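Local coordinates for ABC transporter periplasmic substrate-binding protein (Desulfovibrio alaskensis, PDB 5MY5) that binds tungstate with high selectivity in the periplasm and probably hands it to an ABC transporter for uptake into the cell, at residues Ala25-Met30 against Gly54-Trp59; Glu72-Asp77 against Ala232-Val237; Ile78-Ala83 against Asn222-Ile227. The protein carries 2 engineered substitutions. One frame throughout, in Å; residues are numbered along the deposited sequence.

Contact 1: Ala25-Met30 against Gly54-Trp59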
# COMPACT_ATOMS: atom_id res chain seq x y z
N ALA A 25 28.84 8.39 -13.12
CA ALA A 25 28.25 8.09 -11.78
C ALA A 25 26.72 7.88 -11.91
O ALA A 25 25.92 8.73 -11.42
CB ALA A 25 28.60 9.20 -10.80
N PRO A 26 26.32 6.73 -12.50
CA PRO A 26 24.98 6.53 -13.08
C PRO A 26 23.87 6.83 -12.10
O PRO A 26 23.94 6.48 -10.94
CB PRO A 26 24.95 5.07 -13.41
CG PRO A 26 26.29 4.50 -13.11
CD PRO A 26 27.09 5.48 -12.38
N VAL A 27 22.80 7.48 -12.59
CA VAL A 27 21.68 7.86 -11.80
C VAL A 27 20.42 7.32 -12.44
O VAL A 27 20.14 7.51 -13.62
CB VAL A 27 21.55 9.37 -11.74
CG1 VAL A 27 20.42 9.76 -10.81
CG2 VAL A 27 22.87 9.98 -11.16
N LEU A 28 19.63 6.64 -11.62
CA LEU A 28 18.36 6.09 -12.01
C LEU A 28 17.29 6.92 -11.34
O LEU A 28 17.28 7.07 -10.11
CB LEU A 28 18.29 4.61 -11.54
CG LEU A 28 16.91 3.87 -11.74
CD1 LEU A 28 16.43 3.78 -13.18
CD2 LEU A 28 17.01 2.50 -11.12
N MET A 29 16.32 7.36 -12.14
CA MET A 29 15.24 8.21 -11.63
C MET A 29 13.94 7.45 -11.57
O MET A 29 13.51 6.88 -12.54
CB MET A 29 14.97 9.40 -12.57
CG MET A 29 16.12 10.35 -12.85
SD MET A 29 17.00 10.93 -11.38
CE MET A 29 15.81 12.08 -10.78
N MET A 30 13.31 7.52 -10.42
CA MET A 30 12.12 6.71 -10.11
C MET A 30 10.98 7.63 -9.69
O MET A 30 11.18 8.56 -9.01
CB MET A 30 12.40 5.75 -8.98
CG MET A 30 11.21 5.12 -8.30
SD MET A 30 11.63 4.02 -6.92
CE MET A 30 12.30 2.70 -7.81
N GLY A 54 26.56 0.17 -8.15
CA GLY A 54 27.15 1.45 -8.47
C GLY A 54 26.19 2.50 -8.88
O GLY A 54 26.63 3.57 -9.20
N ILE A 55 24.90 2.19 -8.96
CA ILE A 55 23.92 3.10 -9.52
C ILE A 55 23.29 3.85 -8.37
O ILE A 55 22.90 3.25 -7.41
CB ILE A 55 22.82 2.31 -10.31
CG1 ILE A 55 23.45 1.53 -11.45
CG2 ILE A 55 21.73 3.31 -10.77
CD1 ILE A 55 22.49 0.49 -12.00
N GLU A 56 23.21 5.20 -8.46
CA GLU A 56 22.50 6.04 -7.52
C GLU A 56 20.98 6.08 -7.86
O GLU A 56 20.64 6.30 -9.02
CB GLU A 56 23.04 7.50 -7.55
CG GLU A 56 22.31 8.41 -6.54
CD GLU A 56 22.70 9.91 -6.63
OE1 GLU A 56 23.48 10.28 -7.50
OE2 GLU A 56 22.04 10.70 -5.93
N LEU A 57 20.13 5.79 -6.87
CA LEU A 57 18.65 5.83 -7.06
C LEU A 57 18.13 7.10 -6.45
O LEU A 57 18.31 7.35 -5.27
CB LEU A 57 17.98 4.64 -6.38
CG LEU A 57 16.46 4.57 -6.44
CD1 LEU A 57 15.93 4.31 -7.84
CD2 LEU A 57 15.87 3.53 -5.46
N ARG A 58 17.40 7.87 -7.26
CA ARG A 58 16.72 9.09 -6.83
C ARG A 58 15.25 8.84 -7.04
O ARG A 58 14.85 8.34 -8.09
CB ARG A 58 17.20 10.32 -7.54
CG ARG A 58 18.63 10.71 -7.25
CD ARG A 58 19.00 11.94 -8.05
NE ARG A 58 20.45 12.18 -8.04
CZ ARG A 58 21.06 12.97 -8.92
NH1 ARG A 58 20.38 13.62 -9.88
NH2 ARG A 58 22.39 13.07 -8.90
N TRP A 59 14.42 9.24 -6.11
CA TRP A 59 13.01 9.01 -6.30
C TRP A 59 12.20 10.24 -5.93
O TRP A 59 12.62 11.00 -5.12
CB TRP A 59 12.48 7.79 -5.56
CG TRP A 59 12.54 7.78 -4.10
CD1 TRP A 59 11.54 8.10 -3.22
CD2 TRP A 59 13.68 7.43 -3.32
NE1 TRP A 59 11.98 7.95 -1.93
CE2 TRP A 59 13.30 7.55 -1.96
CE3 TRP A 59 14.97 6.96 -3.63
CZ2 TRP A 59 14.19 7.30 -0.90
CZ3 TRP A 59 15.87 6.73 -2.58
CH2 TRP A 59 15.46 6.86 -1.23
O HOH W 1 25.62 9.76 -8.83
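Val27-Met30 and Glu56-Trp59 run side by side as parallel strands, their axes 4.7 Å apart at closest and 24° off parallel, with Val27 level with Glu56 and Met30 with Trp59. Four backbone bonds join them, among them Leu28 N to Glu56 O at 2.8 Å and Arg58 N to Leu28 O at 3.0 Å, so Leu28 is held through both its N-H and its carbonyl. On the face carrying Val27, Met29, Glu56 and Arg58, a salt bridge is laid over an aliphatic residue. Arg58 NE reaches Glu56 OE2 at 3.0 Å, within the guanidinium plane but from above the carboxylate plane. Val27 has CG1 anti to its N (chi1 -176°), which brings that methyl under one face of the guanidinium, 3.6 Å from its plane and off towards the rim; CG2 sits against Glu56 OE1. A water bonded to Ala25 O donates a hydrogen bond to the same OE1. These successive strands are joined through helices 34-39 and 41-53, a beta-alpha-beta crossover of the kind that builds the lobes of periplasmic binding proteins. The face carrying Leu28, Met30, Leu57 and Trp59 is largely apolar. Leu28 and Leu57 point the same way and meet by their methyls, CD2 to CD1 at 3.9 Å, while the hooked end of Met30 brings CE against that same CD1. Leu28 and Met30 also press on Phe245 of helix 239-250. Trp59 touches Met30 through CB; its indole turns away to helix 41-53, with NE1 bonded to Asp37. On the salt-bridge face, Met29 bends its thioether round until SD lies 3.9 Å from Arg58 CB.

Contact 2: Glu72-Asp77 against Ala232-Val237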
# COMPACT_ATOMS: atom_id res chain seq x y z
N GLU A 72 4.56 8.57 -18.09
CA GLU A 72 4.08 9.00 -19.39
C GLU A 72 4.79 10.27 -19.96
O GLU A 72 5.02 10.30 -21.12
CB GLU A 72 2.57 9.27 -19.30
CG GLU A 72 1.92 9.52 -20.65
CD GLU A 72 0.42 9.73 -20.51
OE1 GLU A 72 -0.12 9.52 -19.41
OE2 GLU A 72 -0.19 10.10 -21.57
N ASN A 73 5.19 11.22 -19.12
CA ASN A 73 5.86 12.43 -19.59
C ASN A 73 7.37 12.22 -19.77
O ASN A 73 8.10 13.17 -20.04
CB ASN A 73 5.61 13.54 -18.59
CG ASN A 73 5.89 14.95 -19.14
OD1 ASN A 73 5.28 15.40 -20.15
ND2 ASN A 73 6.77 15.68 -18.44
N CYS A 74 7.87 11.01 -19.57
CA CYS A 74 9.27 10.65 -19.73
C CYS A 74 10.14 11.31 -18.66
O CYS A 74 11.36 11.50 -18.88
CB CYS A 74 9.79 10.95 -21.15
SG CYS A 74 8.86 10.09 -22.45
N ASP A 75 9.56 11.68 -17.54
CA ASP A 75 10.27 12.36 -16.48
C ASP A 75 11.27 11.41 -15.74
O ASP A 75 12.18 11.84 -14.98
CB ASP A 75 9.34 12.99 -15.43
CG ASP A 75 8.51 14.12 -15.92
OD1 ASP A 75 9.08 14.94 -16.65
OD2 ASP A 75 7.34 14.30 -15.46
N VAL A 76 10.94 10.12 -15.73
CA VAL A 76 11.59 9.09 -14.95
C VAL A 76 11.84 7.83 -15.77
O VAL A 76 11.25 7.60 -16.84
CB VAL A 76 10.76 8.73 -13.66
CG1 VAL A 76 10.61 9.89 -12.72
CG2 VAL A 76 9.41 8.10 -14.02
N ASP A 77 12.76 7.00 -15.29
CA ASP A 77 13.12 5.78 -15.90
C ASP A 77 12.31 4.53 -15.48
O ASP A 77 12.29 3.51 -16.16
CB ASP A 77 14.59 5.49 -15.57
CG ASP A 77 15.51 6.67 -15.94
OD1 ASP A 77 15.50 7.08 -17.14
OD2 ASP A 77 16.22 7.21 -15.06
N ALA A 232 10.53 2.85 -26.34
CA ALA A 232 9.71 3.19 -27.53
C ALA A 232 8.88 4.40 -27.34
O ALA A 232 8.55 5.10 -28.32
CB ALA A 232 8.86 2.01 -27.88
N HIS A 233 8.51 4.70 -26.09
CA HIS A 233 7.78 5.94 -25.77
C HIS A 233 8.73 7.06 -25.35
O HIS A 233 8.49 8.25 -25.66
CB HIS A 233 6.76 5.64 -24.64
CG HIS A 233 5.88 6.79 -24.29
ND1 HIS A 233 4.93 7.29 -25.16
CD2 HIS A 233 5.84 7.59 -23.19
CE1 HIS A 233 4.30 8.30 -24.58
NE2 HIS A 233 4.85 8.52 -23.38
N CYS A 234 9.83 6.71 -24.66
CA CYS A 234 10.78 7.72 -24.15
C CYS A 234 12.16 7.28 -24.60
O CYS A 234 12.83 6.49 -23.92
CB CYS A 234 10.69 7.72 -22.62
SG CYS A 234 9.08 8.08 -21.93
N PRO A 235 12.65 7.79 -25.76
CA PRO A 235 13.81 7.06 -26.27
C PRO A 235 15.08 7.29 -25.48
O PRO A 235 16.01 6.50 -25.69
CB PRO A 235 13.92 7.53 -27.73
CG PRO A 235 12.51 7.82 -28.08
CD PRO A 235 11.88 8.41 -26.84
N LYS A 236 15.15 8.33 -24.65
CA LYS A 236 16.37 8.61 -23.88
C LYS A 236 16.33 7.97 -22.48
O LYS A 236 17.14 8.34 -21.62
CB LYS A 236 16.60 10.14 -23.78
CG LYS A 236 16.85 10.76 -25.18
CD LYS A 236 17.53 12.09 -25.11
CE LYS A 236 17.76 12.61 -26.53
NZ LYS A 236 18.75 13.72 -26.52
N VAL A 237 15.29 7.16 -22.22
CA VAL A 237 15.13 6.53 -20.89
C VAL A 237 16.33 5.59 -20.60
O VAL A 237 16.90 4.94 -21.49
CB VAL A 237 13.77 5.75 -20.81
CG1 VAL A 237 13.79 4.40 -21.44
CG2 VAL A 237 13.36 5.63 -19.38
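Cys74 and Cys234 are joined by a disulfide, SG to SG 2.1 Å, whose chi3 of -82° is close to the relaxed right-angle twist of such a bond. Both side chains set out towards the opposite segment, and in each SG stands anti to the carbonyl carbon. Beside the disulfide, the imidazole of His233 donates from NE2 to Glu72 O at 2.9 Å. This carbonyl oxygen lies in the ring plane, and the N-H meets it in the carbonyl plane, on a lone pair; the bond is somewhat bent, at 148°. A fully extended first torsion (chi1 -175°) carries the His233 ring across to the backbone of Glu72, and Cys74 SG approaches the ring obliquely, 4.7 Å from its centre. Farther along, Val237 CG2 packs on Asp77, 3.4 Å from OD1.

Backbone turns frame these groups. Cys74, with positive phi, follows helix 64-72 in a Schellman motif, which probably helps to orient its side chain. On the other side, Cys234 to Val237 form a type I beta turn, closed by Val237 N to Cys234 O at 3.1 Å. Asp77 is held by two backbone N-H groups: OD2 takes that of Met29 and OD1 that of Lys238, so its carboxylate ties strand 27-33 to the approach to helix 239-250. The ring of Phe95 meets that of His233 at a slant.

The bridge links cysteines 160 residues apart in two irregular segments; disulfides of this kind are common in proteins of oxidising compartments such as the bacterial periplasm, consistent with the location of a binding protein.

Contact 3: Ile78-Ala83 against Asn222-Ile227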
# COMPACT_ATOMS: atom_id res chain seq x y z
N ILE A 78 11.73 4.61 -14.29
CA ILE A 78 11.04 3.44 -13.67
C ILE A 78 10.00 3.91 -12.69
O ILE A 78 10.14 4.95 -12.07
CB ILE A 78 12.12 2.54 -12.98
CG1 ILE A 78 11.52 1.22 -12.64
CG2 ILE A 78 12.75 3.25 -11.82
CD1 ILE A 78 12.58 0.22 -12.18
N LEU A 79 8.97 3.10 -12.57
CA LEU A 79 7.93 3.30 -11.59
C LEU A 79 8.08 2.18 -10.53
O LEU A 79 8.30 1.03 -10.86
CB LEU A 79 6.53 3.13 -12.24
CG LEU A 79 6.17 4.06 -13.35
CD1 LEU A 79 4.68 3.91 -13.72
CD2 LEU A 79 6.54 5.48 -13.15
N LEU A 80 7.73 2.56 -9.32
CA LEU A 80 7.51 1.52 -8.24
C LEU A 80 6.18 1.92 -7.64
O LEU A 80 6.07 2.86 -6.88
CB LEU A 80 8.65 1.56 -7.19
CG LEU A 80 8.49 0.54 -6.06
CD1 LEU A 80 8.49 -0.90 -6.54
CD2 LEU A 80 9.64 0.84 -5.03
N VAL A 81 5.15 1.12 -7.94
CA VAL A 81 3.78 1.53 -7.57
C VAL A 81 2.99 0.30 -7.13
O VAL A 81 3.55 -0.81 -7.08
CB VAL A 81 3.05 2.27 -8.71
CG1 VAL A 81 3.70 3.65 -8.94
CG2 VAL A 81 3.13 1.46 -9.95
N HIS A 82 1.74 0.55 -6.74
CA HIS A 82 0.94 -0.52 -6.12
C HIS A 82 -0.53 -0.35 -6.47
O HIS A 82 -1.37 -0.15 -5.58
CB HIS A 82 1.17 -0.55 -4.60
CG HIS A 82 1.12 0.78 -3.96
ND1 HIS A 82 -0.01 1.30 -3.41
CD2 HIS A 82 2.09 1.74 -3.79
CE1 HIS A 82 0.24 2.52 -2.93
NE2 HIS A 82 1.52 2.81 -3.15
N ALA A 83 -0.76 -0.37 -7.77
CA ALA A 83 -2.10 -0.15 -8.34
C ALA A 83 -2.30 -0.96 -9.65
O ALA A 83 -2.15 -0.46 -10.76
CB ALA A 83 -2.31 1.33 -8.55
N ASN A 222 -1.50 -5.46 -0.70
CA ASN A 222 -1.17 -4.27 -1.47
C ASN A 222 0.05 -4.62 -2.30
O ASN A 222 1.19 -4.34 -1.85
CB ASN A 222 -0.98 -3.10 -0.55
CG ASN A 222 -0.83 -1.74 -1.30
OD1 ASN A 222 -1.56 -1.48 -2.25
ND2 ASN A 222 0.11 -0.88 -0.85
N GLN A 223 -0.17 -5.16 -3.48
CA GLN A 223 0.89 -5.70 -4.34
C GLN A 223 1.70 -4.51 -4.96
O GLN A 223 1.16 -3.66 -5.66
CB GLN A 223 0.37 -6.54 -5.46
CG GLN A 223 1.45 -7.17 -6.30
CD GLN A 223 2.30 -8.14 -5.52
OE1 GLN A 223 1.78 -9.10 -4.91
NE2 GLN A 223 3.61 -7.96 -5.56
N TYR A 224 3.04 -4.54 -4.75
CA TYR A 224 3.96 -3.67 -5.45
C TYR A 224 4.55 -4.29 -6.70
O TYR A 224 4.94 -5.52 -6.66
CB TYR A 224 5.16 -3.35 -4.58
CG TYR A 224 4.90 -2.24 -3.69
CD1 TYR A 224 4.14 -2.41 -2.53
CD2 TYR A 224 5.38 -0.98 -3.97
CE1 TYR A 224 3.88 -1.34 -1.68
CE2 TYR A 224 5.13 0.09 -3.15
CZ TYR A 224 4.39 -0.08 -1.98
OH TYR A 224 4.16 0.99 -1.17
N SER A 225 4.68 -3.47 -7.75
CA SER A 225 5.42 -3.85 -8.95
C SER A 225 6.36 -2.75 -9.38
O SER A 225 6.07 -1.56 -9.19
CB SER A 225 4.47 -4.16 -10.06
OG SER A 225 3.60 -5.21 -9.64
N ALA A 226 7.45 -3.16 -10.04
CA ALA A 226 8.29 -2.21 -10.74
C ALA A 226 7.96 -2.25 -12.20
O ALA A 226 7.65 -3.35 -12.76
CB ALA A 226 9.78 -2.52 -10.54
N ILE A 227 8.01 -1.09 -12.84
CA ILE A 227 7.73 -1.01 -14.30
C ILE A 227 8.72 -0.05 -14.92
O ILE A 227 8.66 1.16 -14.75
CB ILE A 227 6.31 -0.40 -14.52
CG1 ILE A 227 5.25 -1.22 -13.79
CG2 ILE A 227 6.02 -0.43 -16.01
CD1 ILE A 227 3.87 -0.53 -13.67
O HOH W 2 -3.08 1.13 -2.46
O HOH W 3 -2.95 -1.94 -4.27
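Three partners gather on Asn222 OD1: His82 ND1, through a weak, bent hydrogen bond (3.4 Å, 129°), and two waters that donate to it. One water also bonds ND1; the other donates to His82 O at 2.7 Å, so the amide oxygen is linked to both side chain and backbone of His82. The amide's ND2 goes to Asn105, and His82 NE2 to Thr33. The backbone sets His82 CB over the centre of the Tyr224 ring, 4.0 Å from the centroid, as a CH-pi contact; with CG between its N and carbonyl carbon (chi1 46°), the imidazole leans obliquely along the phenol, CD2 nearest the hydroxyl end, which bonds Thr36. Along the strands the pairing is regular and antiparallel, Leu79 with Ile227 and Val81 with Ser225, each closed by two backbone bonds; Leu79 N to Ile227 O measures 2.9 Å. The order 56-62, 27-33, 78-81, 221-228, 100-112, with 221-228 antiparallel to both its neighbours, is that of class II periplasmic binding proteins. Leu80 CD1 meets the edge of the Tyr224 ring at CD2, 4.0 Å away, and Ile78 CD1 touches Ala226 CB on the side facing helix 239-250. Towards helix 84-92, Leu79 CB and Ile227 CB stand 4.2 Å apart.

From the N terminus, contact 1 closes the first and shortest loop, in which two helices connect strands 27-33 and 56-62. Only after it is complete does the chain enter contact 2 at the end of helix 64-72, and it passes straight on into contact 3. Both then wait through about 140 residues before strand 221-228 returns; contact 3 closes first and contact 2 just after, so the former lies within the latter. Side by side, contacts 1 and 3 belong to one sheet, Ile78 and Leu80 packing against Met30. Contact 2 abuts contact 1 where Asp77 N probably bonds Met29 O, fastening the loops at the sheet's end to its inner strand.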